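Local coordinates for protein ribonucleoside triphosphate reductase (Lactobacillus leichmannii, PDB 1L1L) that reduces ribonucleoside triphosphates to 2'-deoxyribonucleoside triphosphates with a B12 cofactor, working as an allosterically regulated monomer, at residues His22-Gly27 against Lys555-Ala559; Gly91-Pro96 against Phe422-Ile428. One frame throughout, in Å; residues are numbered along the deposited sequence.

In the fold
Two early parts of the chain meet much later ones here. Contact 1 sets the loop 22-27 against the end of helix 551-557; contact 2 pairs strand 94-96 with strand 421-424, in a sheet that is probably part of the ten-stranded alpha-beta barrel. Their centres lie about 11 Å apart, about 20 and 18 Å from the centre of the chain, and they touch directly: His-22 N stands 3.2 Å from Gly-91 O, a probable hydrogen bond, while Ala-557 CB packs on Ile-428 CD1 at 3.5 Å. Only three residues before Phe-422 lies Cys-419, disulfide-bonded to Cys-119; as in other reductases of this family, the two cysteines as thiols probably reduce the substrate, the disulfide being their oxidised state after turnover.

Contact 1: residues His22-Gly27 against Lys555-Ala559; sequences HWGKLG and KLAGA
A Schellman motif closes helix 551-557, with Gly-558 at its positive-phi position, and the loop His-22 to Gly-27 lies over the end. Gly-24 N gives its hydrogen to Leu-556 O at 3.0 Å, coming from above the carbonyl plane, 41° out of it. Around this same oxygen gather Gly-27 CA, a C-H donor at 3.3 Å, and the edge of the Trp-23 ring, whose CE3 also comes to 3.3 Å. With CG anti to the carbonyl carbon (chi1 -66°), the indole lies alongside Leu-556, its CZ3 4.0 Å from CD2 of that residue; Leu-92, Trp-28 and Trp-48 also pack on the indole. His-22 turns the edge of its imidazole to Ala-557 O, where ND1 makes a weak bond of 3.4 Å. One residue before Leu-556, a water accepts from Leu-26 N and donates to Lys-555 O. Gly-24 and Gly-558 pass with their CA atoms 3.7 Å apart, backbone against backbone with no side chain between them. The last carbonyls of the helix thus receive N-H and C-H donors and a water from the loop, whereas the buried His-22 O has no hydrogen-bond partner and is met by C-H groups, Ala-557 CA among them.

Contact 2: residues Gly91-Pro96 against Phe422-Ile428; sequences GLGATP and FEVFPLI
Thr-95 and Glu-423 form the hydrogen-bonded pair of an antiparallel ladder that joins strand 94-96 to strand 421-424, in the sheet that is probably part of the barrel; the short strand axes run at 167°. Thr-95 N reaches Glu-423 O at 2.7 Å, and Glu-423 N returns a bond of 2.8 Å to Thr-95 O, nearly along the C=O axis (174°). Beyond the non-hydrogen-bonded pair Ala-94 and Val-424, Phe-425 N adds a bond of 3.1 Å to Gly-93 O. The Phe-422 side chain leaves the sheet on the face shared with Ala-94 and Val-424. From CB, CG swings anti to the backbone N (chi1 -166°), and the ring comes to lie across the neighbouring strand. Thr-95 O sits over the ring centre, 3.6 Å above its plane, so one oxygen both accepts the Glu-423 N-H and rests on an aromatic face. On one flank CD1 meets Pro-96 CA at 3.6 Å and CE1 lies by Pro-96 N and CB; on the other, CE2 touches Ala-94 CB at 3.8 Å. CZ, at the tip, approaches Thr-95 C. Helix 436-450 packs against the same face of the sheet, with Ala-443 and Tyr-446 touching Phe-422. Past the strand, Phe-425 takes the N-cap position of helix 426-431, and the edge of its ring meets the Leu-92 carbonyl, CD2 to O 3.4 Å. That carbonyl has a second apolar neighbour from the helix: Ile-428 CG2, 3.6 Å from Leu-92 O.

Contact 1: residues His22-Gly27 against Lys555-Ala559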
loop_
_atom_site.group_PDB
_atom_site.type_symbol
_atom_site.label_atom_id
_atom_site.label_comp_id
_atom_site.label_asym_id
_atom_site.label_seq_id
_atom_site.Cartn_x
_atom_site.Cartn_y
_atom_site.Cartn_z
ATOM N N HIS A 22 -18.750 14.844 -1.235
ATOM C CA HIS A 22 -18.919 14.356 -2.594
ATOM C C HIS A 22 -18.757 12.833 -2.619
ATOM O O HIS A 22 -17.773 12.313 -3.146
ATOM C CB HIS A 22 -17.878 15.018 -3.509
ATOM C CG HIS A 22 -18.085 14.752 -4.966
ATOM N ND1 HIS A 22 -17.812 13.531 -5.549
ATOM C CD2 HIS A 22 -18.509 15.558 -5.966
ATOM C CE1 HIS A 22 -18.056 13.599 -6.844
ATOM N NE2 HIS A 22 -18.480 14.819 -7.125
ATOM N N TRP A 23 -19.718 12.129 -2.028
ATOM C CA TRP A 23 -19.682 10.668 -1.992
ATOM C C TRP A 23 -19.943 10.066 -3.367
ATOM O O TRP A 23 -20.761 10.576 -4.143
ATOM C CB TRP A 23 -20.747 10.116 -1.039
ATOM C CG TRP A 23 -20.573 10.433 0.423
ATOM C CD1 TRP A 23 -21.442 11.134 1.211
ATOM C CD2 TRP A 23 -19.540 9.950 1.298
ATOM N NE1 TRP A 23 -21.025 11.105 2.522
ATOM C CE2 TRP A 23 -19.861 10.386 2.603
ATOM C CE3 TRP A 23 -18.377 9.186 1.106
ATOM C CZ2 TRP A 23 -19.066 10.085 3.715
ATOM C CZ3 TRP A 23 -17.584 8.884 2.214
ATOM C CH2 TRP A 23 -17.933 9.333 3.501
ATOM N N GLY A 24 -19.251 8.970 -3.670
ATOM C CA GLY A 24 -19.480 8.300 -4.933
ATOM C C GLY A 24 -20.677 7.408 -4.659
ATOM O O GLY A 24 -21.102 7.307 -3.508
ATOM N N LYS A 25 -21.236 6.772 -5.684
ATOM C CA LYS A 25 -22.384 5.897 -5.468
ATOM C C LYS A 25 -22.095 4.798 -4.443
ATOM O O LYS A 25 -23.011 4.318 -3.779
ATOM C CB LYS A 25 -22.837 5.272 -6.792
ATOM C CG LYS A 25 -23.520 6.255 -7.748
ATOM C CD LYS A 25 -24.823 6.782 -7.174
ATOM C CE LYS A 25 -25.440 7.845 -8.080
ATOM N NZ LYS A 25 -25.847 7.279 -9.399
ATOM N N LEU A 26 -20.825 4.418 -4.294
ATOM C CA LEU A 26 -20.443 3.370 -3.333
ATOM C C LEU A 26 -19.712 3.992 -2.144
ATOM O O LEU A 26 -19.336 3.297 -1.200
ATOM C CB LEU A 26 -19.487 2.347 -3.982
ATOM C CG LEU A 26 -19.669 1.865 -5.422
ATOM C CD1 LEU A 26 -18.536 0.913 -5.803
ATOM C CD2 LEU A 26 -20.985 1.163 -5.556
ATOM N N GLY A 27 -19.518 5.307 -2.203
ATOM C CA GLY A 27 -18.790 6.016 -1.162
ATOM C C GLY A 27 -19.125 5.848 0.307
ATOM O O GLY A 27 -18.306 5.361 1.085
ATOM N N LYS A 555 -12.957 5.127 -4.149
ATOM C CA LYS A 555 -14.367 4.734 -4.150
ATOM C C LYS A 555 -15.174 5.666 -3.249
ATOM O O LYS A 555 -16.352 5.905 -3.497
ATOM C CB LYS A 555 -14.542 3.290 -3.671
ATOM C CG LYS A 555 -13.962 2.265 -4.628
ATOM C CD LYS A 555 -14.024 0.872 -4.030
ATOM C CE LYS A 555 -13.139 -0.091 -4.806
ATOM N NZ LYS A 555 -12.999 -1.388 -4.084
ATOM N N LEU A 556 -14.539 6.186 -2.207
ATOM C CA LEU A 556 -15.222 7.109 -1.297
ATOM C C LEU A 556 -15.802 8.290 -2.072
ATOM O O LEU A 556 -16.940 8.707 -1.834
ATOM C CB LEU A 556 -14.260 7.648 -0.236
ATOM C CG LEU A 556 -13.733 6.707 0.848
ATOM C CD1 LEU A 556 -12.963 7.521 1.888
ATOM C CD2 LEU A 556 -14.885 5.995 1.520
ATOM N N ALA A 557 -15.019 8.810 -3.011
ATOM C CA ALA A 557 -15.417 9.963 -3.814
ATOM C C ALA A 557 -15.916 9.620 -5.202
ATOM O O ALA A 557 -16.265 10.510 -5.967
ATOM C CB ALA A 557 -14.250 10.934 -3.915
ATOM N N GLY A 558 -15.943 8.331 -5.534
ATOM C CA GLY A 558 -16.396 7.912 -6.849
ATOM C C GLY A 558 -15.497 8.397 -7.977
ATOM O O GLY A 558 -15.961 8.613 -9.101
ATOM N N ALA A 559 -14.211 8.566 -7.689
ATOM C CA ALA A 559 -13.269 9.043 -8.697
ATOM C C ALA A 559 -12.568 7.900 -9.434
ATOM O O ALA A 559 -12.527 6.771 -8.938
ATOM C CB ALA A 559 -12.228 9.939 -8.034
HETATM O O HOH W 1 -18.243 5.233 -5.396
#

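Contact 2: residues Gly91-Pro96 against Phe422-Ile428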
loop_
_atom_site.group_PDB
_atom_site.type_symbol
_atom_site.label_atom_id
_atom_site.label_comp_id
_atom_site.label_asym_id
_atom_site.label_seq_id
_atom_site.Cartn_x
_atom_site.Cartn_y
_atom_site.Cartn_z
ATOM N N GLY A 91 -15.259 17.260 2.496
ATOM C CA GLY A 91 -15.894 17.368 1.198
ATOM C C GLY A 91 -15.393 16.341 0.200
ATOM O O GLY A 91 -15.918 16.234 -0.911
ATOM N N LEU A 92 -14.361 15.600 0.593
ATOM C CA LEU A 92 -13.781 14.556 -0.253
ATOM C C LEU A 92 -13.047 15.067 -1.486
ATOM O O LEU A 92 -12.865 14.332 -2.460
ATOM C CB LEU A 92 -14.865 13.551 -0.660
ATOM C CG LEU A 92 -15.344 12.670 0.500
ATOM C CD1 LEU A 92 -16.521 11.808 0.054
ATOM C CD2 LEU A 92 -14.185 11.786 0.989
ATOM N N GLY A 93 -12.614 16.325 -1.446
ATOM C CA GLY A 93 -11.881 16.882 -2.565
ATOM C C GLY A 93 -10.443 16.391 -2.520
ATOM O O GLY A 93 -9.702 16.490 -3.495
ATOM N N ALA A 94 -10.057 15.872 -1.362
ATOM C CA ALA A 94 -8.721 15.344 -1.136
ATOM C C ALA A 94 -8.803 14.517 0.136
ATOM O O ALA A 94 -9.736 14.676 0.916
ATOM C CB ALA A 94 -7.708 16.479 -0.973
ATOM N N THR A 95 -7.842 13.623 0.345
ATOM C CA THR A 95 -7.864 12.787 1.537
ATOM C C THR A 95 -6.517 12.132 1.816
ATOM O O THR A 95 -5.703 11.976 0.918
ATOM C CB THR A 95 -8.914 11.670 1.387
ATOM O OG1 THR A 95 -8.978 10.883 2.583
ATOM C CG2 THR A 95 -8.538 10.771 0.235
ATOM N N PRO A 96 -6.252 11.777 3.082
ATOM C CA PRO A 96 -4.971 11.129 3.357
ATOM C C PRO A 96 -5.149 9.660 2.975
ATOM O O PRO A 96 -6.190 9.287 2.422
ATOM C CB PRO A 96 -4.792 11.326 4.854
ATOM C CG PRO A 96 -6.190 11.326 5.358
ATOM C CD PRO A 96 -6.933 12.149 4.334
ATOM N N PHE A 422 -0.615 11.275 0.186
ATOM C CA PHE A 422 -1.813 12.077 0.361
ATOM C C PHE A 422 -2.426 12.126 -1.021
ATOM O O PHE A 422 -1.731 12.388 -1.995
ATOM C CB PHE A 422 -1.468 13.484 0.820
ATOM C CG PHE A 422 -2.650 14.238 1.334
ATOM C CD1 PHE A 422 -3.029 14.128 2.662
ATOM C CD2 PHE A 422 -3.412 15.022 0.477
ATOM C CE1 PHE A 422 -4.163 14.794 3.141
ATOM C CE2 PHE A 422 -4.554 15.692 0.945
ATOM C CZ PHE A 422 -4.920 15.571 2.278
ATOM N N GLU A 423 -3.726 11.873 -1.115
ATOM C CA GLU A 423 -4.379 11.867 -2.412
ATOM C C GLU A 423 -5.339 13.031 -2.665
ATOM O O GLU A 423 -6.167 13.381 -1.819
ATOM C CB GLU A 423 -5.112 10.542 -2.613
ATOM C CG GLU A 423 -5.446 10.250 -4.058
ATOM C CD GLU A 423 -5.328 8.768 -4.389
ATOM O OE1 GLU A 423 -5.985 7.957 -3.703
ATOM O OE2 GLU A 423 -4.584 8.417 -5.332
ATOM N N VAL A 424 -5.200 13.614 -3.845
ATOM C CA VAL A 424 -6.025 14.727 -4.271
ATOM C C VAL A 424 -6.812 14.348 -5.524
ATOM O O VAL A 424 -6.307 13.665 -6.423
ATOM C CB VAL A 424 -5.152 15.969 -4.548
ATOM C CG1 VAL A 424 -6.020 17.125 -5.070
ATOM C CG2 VAL A 424 -4.444 16.383 -3.262
ATOM N N PHE A 425 -8.075 14.759 -5.552
ATOM C CA PHE A 425 -8.953 14.497 -6.680
ATOM C C PHE A 425 -9.250 15.869 -7.296
ATOM O O PHE A 425 -10.206 16.547 -6.899
ATOM C CB PHE A 425 -10.259 13.852 -6.204
ATOM C CG PHE A 425 -10.070 12.596 -5.392
ATOM C CD1 PHE A 425 -9.440 11.481 -5.936
ATOM C CD2 PHE A 425 -10.549 12.520 -4.089
ATOM C CE1 PHE A 425 -9.292 10.301 -5.181
ATOM C CE2 PHE A 425 -10.407 11.358 -3.329
ATOM C CZ PHE A 425 -9.775 10.242 -3.881
ATOM N N PRO A 426 -8.420 16.300 -8.255
ATOM C CA PRO A 426 -8.546 17.589 -8.949
ATOM C C PRO A 426 -9.966 18.000 -9.348
ATOM O O PRO A 426 -10.421 19.086 -8.983
ATOM C CB PRO A 426 -7.626 17.420 -10.155
ATOM C CG PRO A 426 -6.508 16.601 -9.585
ATOM C CD PRO A 426 -7.233 15.561 -8.734
ATOM N N LEU A 427 -10.658 17.150 -10.100
ATOM C CA LEU A 427 -12.016 17.471 -10.530
ATOM C C LEU A 427 -12.943 17.770 -9.357
ATOM O O LEU A 427 -13.650 18.786 -9.352
ATOM C CB LEU A 427 -12.597 16.331 -11.368
ATOM C CG LEU A 427 -13.939 16.616 -12.049
ATOM C CD1 LEU A 427 -13.837 17.887 -12.890
ATOM C CD2 LEU A 427 -14.329 15.431 -12.926
ATOM N N ILE A 428 -12.932 16.896 -8.354
ATOM C CA ILE A 428 -13.786 17.072 -7.190
ATOM C C ILE A 428 -13.413 18.286 -6.336
ATOM O O ILE A 428 -14.289 19.017 -5.861
ATOM C CB ILE A 428 -13.783 15.800 -6.321
ATOM C CG1 ILE A 428 -14.298 14.617 -7.153
ATOM C CG2 ILE A 428 -14.650 16.005 -5.092
ATOM C CD1 ILE A 428 -14.236 13.295 -6.441
#